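Local atomic coordinates of putative Type I topoisomerase (Deinococcus radiodurans, PDB entry 3M4A), a protein that binds DNA and, as a type IB topoisomerase, probably catalyses the ATP-independent breakage, passage and rejoining of single DNA strands. Residues A40-P48 with V56-A66; V293-L304 with S324-E335. One frame throughout, in Å; residues are numbered along the deposited sequence.

The two contacts lie in different parts of one chain and follow each other in sequence. Contact 1 joins residues 40-48 to 56-66 within the bacterial topoisomerase IB N-terminal family region; contact 2 sets helix 293-299 and the chain after it against helix 324-335. Their centres are about 32 Å apart, and their nearest atoms, about 10 Å apart, do not touch. Measured between nearest atoms, contact 1 stays about 18 Å from the bound DNA and contact 2 about 12 Å, so neither touches the nucleic acid. Contact 1 is built round Arg-41, which makes weak bonds to neutral oxygens; contact 2 is mainly apolar, with Arg-297 at its polar side making firmer bonds to a serine and a salt bridge to a glutamate.

Contact 1: A40-P48 with V56-A66; sequences ARIARLAVP and VSPDAENELQA
Arg-41 reaches from helix 41-45 into the loop that follows Val-56, its CB already directed toward segment 56-66. A chi1 of 173° swings CG away from the backbone N, and the chain runs out extended; CG passes OE1 of Gln-65, and CD lies 3.5 Å from that same OE1. The bend at chi3 (50°) then brings NE to 3.4 Å from Ala-60 CA. Beyond it, CZ sits beneath Asp-59 O, which stands 3.5 Å above the guanidinium plane and over its centre. The outermost nitrogens make only weak bonds: NH1 to Gln-65 OE1 at 3.0 Å, and both NH1 and NH2 to Ser-57 O, the NH2 bond being 3.3 Å long and at the guanidinium edge. The Gln-65 amide stands almost upright to the guanidinium (planes 85° apart). The amide's rotation is fixed by its NE2, which donates in the amide plane to Asp-59 O and Asn-62 O. Gln-65 belongs, with Ala-66, to a classic beta bulge opposite Arg-78, in the antiparallel sheet of strands 54-56, 64-69 and 75-79. An alanine in place of Arg-41 is likely to leave Ser-57 O and Gln-65 OE1 without this donor and to open a gap over Ala-60. Along the helix, Ile-42 CG1 meets Val-56 CG1 at 3.7 Å. Leu-45 lies across Gln-65 at about a right angle, its CD2 against CB. Past the helix end, Val-47 CG2 rests on Ala-66 CB at 3.9 Å.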
# COMPACT_ATOMS: atom_id res chain seq x y z
N ALA A 40 -7.90 32.48 1.64
CA ALA A 40 -7.51 32.47 3.05
C ALA A 40 -6.80 31.17 3.42
O ALA A 40 -5.78 31.18 4.10
CB ALA A 40 -8.73 32.69 3.93
N ARG A 41 -7.36 30.05 2.96
CA ARG A 41 -6.77 28.73 3.19
C ARG A 41 -5.40 28.61 2.53
O ARG A 41 -4.43 28.19 3.16
CB ARG A 41 -7.70 27.63 2.66
CG ARG A 41 -7.08 26.24 2.71
CD ARG A 41 -8.08 25.15 2.34
NE ARG A 41 -8.80 25.42 1.09
CZ ARG A 41 -8.28 25.35 -0.14
NH1 ARG A 41 -7.00 25.05 -0.33
NH2 ARG A 41 -9.05 25.60 -1.19
N ILE A 42 -5.35 28.98 1.25
CA ILE A 42 -4.12 28.93 0.47
C ILE A 42 -3.00 29.74 1.14
O ILE A 42 -1.83 29.33 1.11
CB ILE A 42 -4.35 29.44 -0.98
CG1 ILE A 42 -5.36 28.54 -1.71
CG2 ILE A 42 -3.03 29.48 -1.75
CD1 ILE A 42 -5.72 29.02 -3.10
N ALA A 43 -3.37 30.86 1.75
CA ALA A 43 -2.41 31.71 2.46
C ALA A 43 -1.83 31.03 3.71
O ALA A 43 -0.64 31.18 4.00
CB ALA A 43 -3.05 33.04 2.84
N ARG A 44 -2.66 30.29 4.45
CA ARG A 44 -2.21 29.60 5.66
C ARG A 44 -1.27 28.42 5.37
O ARG A 44 -0.52 27.99 6.25
CB ARG A 44 -3.39 29.09 6.49
CG ARG A 44 -4.22 30.17 7.15
CD ARG A 44 -5.08 29.60 8.28
NE ARG A 44 -6.41 30.21 8.32
CZ ARG A 44 -7.43 29.87 7.52
NH1 ARG A 44 -7.29 28.92 6.60
NH2 ARG A 44 -8.59 30.49 7.64
N LEU A 45 -1.32 27.90 4.14
CA LEU A 45 -0.40 26.84 3.71
C LEU A 45 1.04 27.35 3.63
O LEU A 45 1.98 26.58 3.85
CB LEU A 45 -0.83 26.29 2.34
CG LEU A 45 -2.17 25.56 2.29
CD1 LEU A 45 -2.63 25.38 0.85
CD2 LEU A 45 -2.09 24.22 3.01
N ALA A 46 1.20 28.64 3.33
CA ALA A 46 2.52 29.28 3.29
C ALA A 46 3.47 28.54 2.36
O ALA A 46 4.58 28.15 2.76
CB ALA A 46 3.10 29.40 4.69
N VAL A 47 3.02 28.33 1.12
CA VAL A 47 3.83 27.68 0.09
C VAL A 47 4.96 28.63 -0.31
O VAL A 47 4.68 29.72 -0.81
CB VAL A 47 2.98 27.34 -1.16
CG1 VAL A 47 3.84 26.67 -2.23
CG2 VAL A 47 1.80 26.45 -0.78
N PRO A 48 6.23 28.22 -0.09
CA PRO A 48 7.37 29.10 -0.40
C PRO A 48 7.28 29.74 -1.80
O PRO A 48 7.04 29.03 -2.78
CB PRO A 48 8.57 28.16 -0.31
CG PRO A 48 8.17 27.15 0.70
CD PRO A 48 6.69 26.94 0.48
N VAL A 56 -2.34 24.04 -6.60
CA VAL A 56 -3.04 24.10 -5.32
C VAL A 56 -4.41 23.44 -5.44
O VAL A 56 -5.05 23.50 -6.49
CB VAL A 56 -3.20 25.57 -4.85
CG1 VAL A 56 -3.84 25.62 -3.47
CG2 VAL A 56 -1.85 26.27 -4.84
N SER A 57 -4.83 22.78 -4.36
CA SER A 57 -6.15 22.16 -4.32
C SER A 57 -7.22 23.24 -4.32
O SER A 57 -7.15 24.17 -3.51
CB SER A 57 -6.30 21.29 -3.07
OG SER A 57 -7.65 20.87 -2.91
N PRO A 58 -8.22 23.12 -5.21
CA PRO A 58 -9.36 24.05 -5.19
C PRO A 58 -10.42 23.66 -4.16
O PRO A 58 -11.60 23.95 -4.34
CB PRO A 58 -9.91 23.93 -6.62
CG PRO A 58 -9.60 22.53 -7.02
CD PRO A 58 -8.35 22.12 -6.28
N ASP A 59 -9.98 23.04 -3.06
CA ASP A 59 -10.88 22.36 -2.13
C ASP A 59 -10.20 22.23 -0.77
O ASP A 59 -9.00 21.92 -0.69
CB ASP A 59 -11.22 20.99 -2.71
CG ASP A 59 -12.27 20.25 -1.90
OD1 ASP A 59 -13.00 20.90 -1.13
OD2 ASP A 59 -12.36 19.02 -2.06
N ALA A 60 -10.95 22.45 0.30
CA ALA A 60 -10.39 22.43 1.66
C ALA A 60 -10.14 21.01 2.18
O ALA A 60 -9.41 20.85 3.17
CB ALA A 60 -11.29 23.19 2.63
N GLU A 61 -10.72 20.00 1.54
CA GLU A 61 -10.69 18.63 2.05
C GLU A 61 -9.52 17.78 1.54
O GLU A 61 -9.01 16.94 2.28
CB GLU A 61 -12.02 17.91 1.74
CG GLU A 61 -13.15 18.26 2.71
CD GLU A 61 -13.57 19.72 2.64
OE1 GLU A 61 -13.41 20.34 1.57
OE2 GLU A 61 -14.05 20.26 3.67
N ASN A 62 -9.10 18.00 0.29
CA ASN A 62 -8.01 17.21 -0.32
C ASN A 62 -6.78 17.02 0.57
O ASN A 62 -6.23 17.98 1.10
CB ASN A 62 -7.55 17.87 -1.63
CG ASN A 62 -8.45 17.53 -2.80
OD1 ASN A 62 -8.76 16.37 -3.04
ND2 ASN A 62 -8.85 18.55 -3.55
N GLU A 63 -6.35 15.76 0.72
CA GLU A 63 -5.18 15.42 1.53
C GLU A 63 -3.88 16.03 1.00
O GLU A 63 -2.96 16.29 1.78
CB GLU A 63 -5.03 13.90 1.69
CG GLU A 63 -4.77 13.11 0.39
CD GLU A 63 -6.05 12.63 -0.29
OE1 GLU A 63 -7.14 13.15 0.02
OE2 GLU A 63 -5.96 11.72 -1.16
N LEU A 64 -3.80 16.23 -0.31
CA LEU A 64 -2.68 16.97 -0.92
C LEU A 64 -3.14 18.38 -1.27
O LEU A 64 -3.89 18.58 -2.22
CB LEU A 64 -2.16 16.25 -2.17
CG LEU A 64 -0.98 16.93 -2.88
CD1 LEU A 64 0.14 17.27 -1.90
CD2 LEU A 64 -0.46 16.06 -4.02
N GLN A 65 -2.68 19.35 -0.49
CA GLN A 65 -3.15 20.74 -0.58
C GLN A 65 -2.38 21.58 -1.61
O GLN A 65 -2.96 22.47 -2.23
CB GLN A 65 -3.12 21.40 0.80
CG GLN A 65 -4.30 20.98 1.67
CD GLN A 65 -5.59 21.67 1.26
OE1 GLN A 65 -5.67 22.90 1.31
NE2 GLN A 65 -6.59 20.90 0.86
N ALA A 66 -1.09 21.30 -1.78
CA ALA A 66 -0.30 21.96 -2.83
C ALA A 66 0.97 21.19 -3.20
O ALA A 66 1.54 20.47 -2.37
CB ALA A 66 0.06 23.38 -2.40

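Contact 2: V293-L304 with S324-E335; sequences VIFDRYLDGKVL and SEGALKRMLESE
Met-331 has the largest surface buried here, its thioether lying between Ile-294 of helix 293-299 and the Val-303 to Leu-304 backbone. The chain is extended until the bend at chi3 (-82°), which carries CE to 3.5 Å from Val-303 C. Leu-304 follows: CD2 presses on the backbone of helix 324-335, 3.5 Å from Leu-328 N, and Ala-327 CB packs 3.5 Å from Leu-304 O. Leu-328 also touches Trp-241 of helix 235-254. A Schellman motif ends helix 293-299, with Gly-301 at C-prime, Gly-301 N bonded to Tyr-298 O and Lys-302 N to Arg-297 O; beyond it the chain comes back to helix 324-335 at Leu-304. The helix segments cross nearly at right angles (85°), their axes 10.0 Å apart at closest approach. Arg-297 slides along Met-331, CG beside CG, then grips Ser-334 OG side-on with NE and NH2, the NE bond being 3.0 Å and in the guanidinium plane. NH2 also forms a salt bridge with Glu-335 OE1 at 2.9 Å, nearly straight (166°), using the anti lone pair. A water accepts from Arg-297 NH1 and donates to Asp-296 OD2 and Glu-335 OE1, bridging the two carboxylates. Tyr-307 touches both Arg-297 and Ser-334.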
# COMPACT_ATOMS: atom_id res chain seq x y z
N VAL A 293 -14.49 -1.43 12.12
CA VAL A 293 -15.72 -1.38 11.35
C VAL A 293 -16.02 -2.71 10.66
O VAL A 293 -17.16 -3.15 10.62
CB VAL A 293 -15.70 -0.21 10.35
CG1 VAL A 293 -16.89 -0.29 9.38
CG2 VAL A 293 -15.69 1.13 11.11
N ILE A 294 -14.99 -3.39 10.14
CA ILE A 294 -15.16 -4.67 9.46
C ILE A 294 -15.75 -5.74 10.39
O ILE A 294 -16.61 -6.55 9.99
CB ILE A 294 -13.79 -5.13 8.85
CG1 ILE A 294 -13.56 -4.43 7.50
CG2 ILE A 294 -13.70 -6.63 8.67
CD1 ILE A 294 -13.54 -2.92 7.57
N PHE A 295 -15.28 -5.73 11.64
CA PHE A 295 -15.75 -6.64 12.69
C PHE A 295 -17.18 -6.29 13.12
O PHE A 295 -18.00 -7.18 13.28
CB PHE A 295 -14.80 -6.61 13.90
CG PHE A 295 -13.50 -7.34 13.68
CD1 PHE A 295 -13.13 -7.83 12.43
CD2 PHE A 295 -12.64 -7.54 14.74
CE1 PHE A 295 -11.94 -8.51 12.26
CE2 PHE A 295 -11.43 -8.23 14.57
CZ PHE A 295 -11.09 -8.70 13.31
N ASP A 296 -17.46 -5.00 13.29
CA ASP A 296 -18.84 -4.53 13.55
C ASP A 296 -19.82 -5.07 12.51
O ASP A 296 -20.86 -5.66 12.84
CB ASP A 296 -18.94 -3.00 13.54
CG ASP A 296 -18.25 -2.34 14.73
OD1 ASP A 296 -18.01 -3.00 15.77
OD2 ASP A 296 -17.94 -1.15 14.59
N ARG A 297 -19.49 -4.90 11.23
CA ARG A 297 -20.37 -5.40 10.19
C ARG A 297 -20.55 -6.91 10.27
O ARG A 297 -21.67 -7.43 10.16
CB ARG A 297 -19.90 -4.95 8.81
CG ARG A 297 -19.90 -3.46 8.62
CD ARG A 297 -21.28 -2.79 8.69
NE ARG A 297 -21.06 -1.36 8.53
CZ ARG A 297 -20.74 -0.52 9.51
NH1 ARG A 297 -20.64 -0.96 10.77
NH2 ARG A 297 -20.51 0.75 9.26
N TYR A 298 -19.46 -7.64 10.49
CA TYR A 298 -19.54 -9.09 10.62
C TYR A 298 -20.49 -9.51 11.73
O TYR A 298 -21.30 -10.42 11.56
CB TYR A 298 -18.14 -9.68 10.86
CG TYR A 298 -18.15 -11.18 10.91
CD1 TYR A 298 -18.35 -11.93 9.75
CD2 TYR A 298 -18.01 -11.86 12.12
CE1 TYR A 298 -18.38 -13.31 9.79
CE2 TYR A 298 -18.02 -13.25 12.17
CZ TYR A 298 -18.21 -13.97 11.01
OH TYR A 298 -18.24 -15.35 11.05
N LEU A 299 -20.39 -8.84 12.87
CA LEU A 299 -21.24 -9.13 14.03
C LEU A 299 -22.73 -8.83 13.78
O LEU A 299 -23.60 -9.42 14.44
CB LEU A 299 -20.73 -8.38 15.26
CG LEU A 299 -19.42 -8.95 15.80
CD1 LEU A 299 -18.82 -8.05 16.87
CD2 LEU A 299 -19.61 -10.35 16.33
N ASP A 300 -23.00 -7.96 12.83
CA ASP A 300 -24.36 -7.67 12.36
C ASP A 300 -24.75 -8.49 11.12
O ASP A 300 -25.78 -8.21 10.49
CB ASP A 300 -24.49 -6.17 12.07
CG ASP A 300 -24.60 -5.32 13.34
OD1 ASP A 300 -24.88 -5.88 14.41
OD2 ASP A 300 -24.42 -4.10 13.25
N GLY A 301 -23.93 -9.48 10.76
CA GLY A 301 -24.23 -10.42 9.67
C GLY A 301 -23.96 -9.90 8.27
O GLY A 301 -24.55 -10.38 7.30
N LYS A 302 -23.05 -8.93 8.16
CA LYS A 302 -22.75 -8.31 6.87
C LYS A 302 -21.27 -8.49 6.54
O LYS A 302 -20.42 -8.31 7.40
CB LYS A 302 -23.11 -6.84 6.89
CG LYS A 302 -24.62 -6.59 7.09
CD LYS A 302 -24.91 -5.12 7.32
CE LYS A 302 -26.42 -4.85 7.34
NZ LYS A 302 -26.75 -3.90 8.43
N VAL A 303 -20.99 -8.82 5.29
CA VAL A 303 -19.61 -9.08 4.83
C VAL A 303 -19.39 -8.37 3.50
O VAL A 303 -20.30 -7.69 2.99
CB VAL A 303 -19.34 -10.59 4.70
CG1 VAL A 303 -19.37 -11.25 6.09
CG2 VAL A 303 -20.36 -11.25 3.76
N LEU A 304 -18.19 -8.49 2.93
CA LEU A 304 -17.87 -7.76 1.69
C LEU A 304 -18.93 -7.96 0.60
O LEU A 304 -19.29 -7.01 -0.09
CB LEU A 304 -16.51 -8.19 1.13
CG LEU A 304 -15.29 -7.74 1.92
CD1 LEU A 304 -14.02 -8.33 1.27
CD2 LEU A 304 -15.21 -6.21 2.01
N SER A 324 -12.56 -7.07 -4.26
CA SER A 324 -12.67 -7.04 -2.80
C SER A 324 -12.31 -5.67 -2.23
O SER A 324 -12.91 -5.25 -1.24
CB SER A 324 -11.80 -8.13 -2.16
OG SER A 324 -10.46 -7.98 -2.57
N GLU A 325 -11.35 -4.96 -2.83
CA GLU A 325 -10.99 -3.61 -2.37
C GLU A 325 -12.16 -2.63 -2.54
O GLU A 325 -12.41 -1.79 -1.68
CB GLU A 325 -9.76 -3.08 -3.11
CG GLU A 325 -8.45 -3.61 -2.60
CD GLU A 325 -7.25 -3.02 -3.33
OE1 GLU A 325 -7.31 -2.86 -4.58
OE2 GLU A 325 -6.25 -2.72 -2.65
N GLY A 326 -12.87 -2.77 -3.66
CA GLY A 326 -14.02 -1.94 -3.94
C GLY A 326 -15.11 -2.18 -2.92
O GLY A 326 -15.69 -1.23 -2.39
N ALA A 327 -15.38 -3.44 -2.62
CA ALA A 327 -16.38 -3.77 -1.62
C ALA A 327 -15.96 -3.25 -0.25
O ALA A 327 -16.80 -2.76 0.52
CB ALA A 327 -16.67 -5.25 -1.60
N LEU A 328 -14.67 -3.36 0.08
CA LEU A 328 -14.17 -2.82 1.35
C LEU A 328 -14.37 -1.30 1.45
O LEU A 328 -14.82 -0.77 2.49
CB LEU A 328 -12.69 -3.17 1.55
CG LEU A 328 -12.05 -2.61 2.84
CD1 LEU A 328 -12.77 -3.13 4.07
CD2 LEU A 328 -10.57 -2.97 2.90
N LYS A 329 -14.05 -0.59 0.38
CA LYS A 329 -14.26 0.84 0.35
C LYS A 329 -15.70 1.19 0.67
O LYS A 329 -15.96 2.06 1.49
CB LYS A 329 -13.91 1.43 -1.00
CG LYS A 329 -13.83 2.95 -0.93
CD LYS A 329 -13.53 3.59 -2.25
CE LYS A 329 -13.31 5.08 -2.03
NZ LYS A 329 -13.27 5.85 -3.30
N ARG A 330 -16.62 0.49 0.02
CA ARG A 330 -18.05 0.72 0.23
C ARG A 330 -18.48 0.34 1.65
O ARG A 330 -19.29 1.06 2.26
CB ARG A 330 -18.86 -0.02 -0.82
CG ARG A 330 -18.73 0.63 -2.19
CD ARG A 330 -19.47 -0.15 -3.25
NE ARG A 330 -20.89 -0.24 -2.96
CZ ARG A 330 -21.78 0.71 -3.19
NH1 ARG A 330 -21.42 1.87 -3.73
NH2 ARG A 330 -23.04 0.51 -2.86
N MET A 331 -17.93 -0.74 2.19
CA MET A 331 -18.20 -1.10 3.59
C MET A 331 -17.74 0.00 4.55
O MET A 331 -18.48 0.38 5.47
CB MET A 331 -17.56 -2.43 3.97
CG MET A 331 -17.83 -2.86 5.40
SD MET A 331 -16.94 -4.35 5.87
CE MET A 331 -18.00 -5.62 5.21
N LEU A 332 -16.53 0.51 4.36
CA LEU A 332 -16.03 1.59 5.22
C LEU A 332 -16.88 2.84 5.07
O LEU A 332 -17.16 3.53 6.05
CB LEU A 332 -14.58 1.91 4.92
CG LEU A 332 -13.58 0.80 5.26
CD1 LEU A 332 -12.19 1.19 4.74
CD2 LEU A 332 -13.55 0.48 6.76
N GLU A 333 -17.31 3.12 3.84
CA GLU A 333 -18.18 4.27 3.59
C GLU A 333 -19.53 4.18 4.34
O GLU A 333 -20.13 5.21 4.66
CB GLU A 333 -18.37 4.49 2.08
CG GLU A 333 -17.11 5.07 1.42
CD GLU A 333 -17.21 5.23 -0.09
OE1 GLU A 333 -17.94 4.45 -0.75
OE2 GLU A 333 -16.51 6.14 -0.61
N SER A 334 -19.99 2.97 4.66
CA SER A 334 -21.24 2.83 5.40
C SER A 334 -21.16 3.41 6.82
O SER A 334 -22.19 3.73 7.41
CB SER A 334 -21.69 1.36 5.46
OG SER A 334 -20.87 0.59 6.31
N GLU A 335 -19.95 3.55 7.37
CA GLU A 335 -19.78 4.11 8.71
C GLU A 335 -20.12 5.60 8.69
O GLU A 335 -20.70 6.12 9.65
CB GLU A 335 -18.36 3.87 9.22
CG GLU A 335 -18.11 4.29 10.70
CD GLU A 335 -18.76 3.39 11.75
OE1 GLU A 335 -19.39 2.37 11.42
OE2 GLU A 335 -18.62 3.71 12.94
O HOH W 1 -19.89 0.47 13.35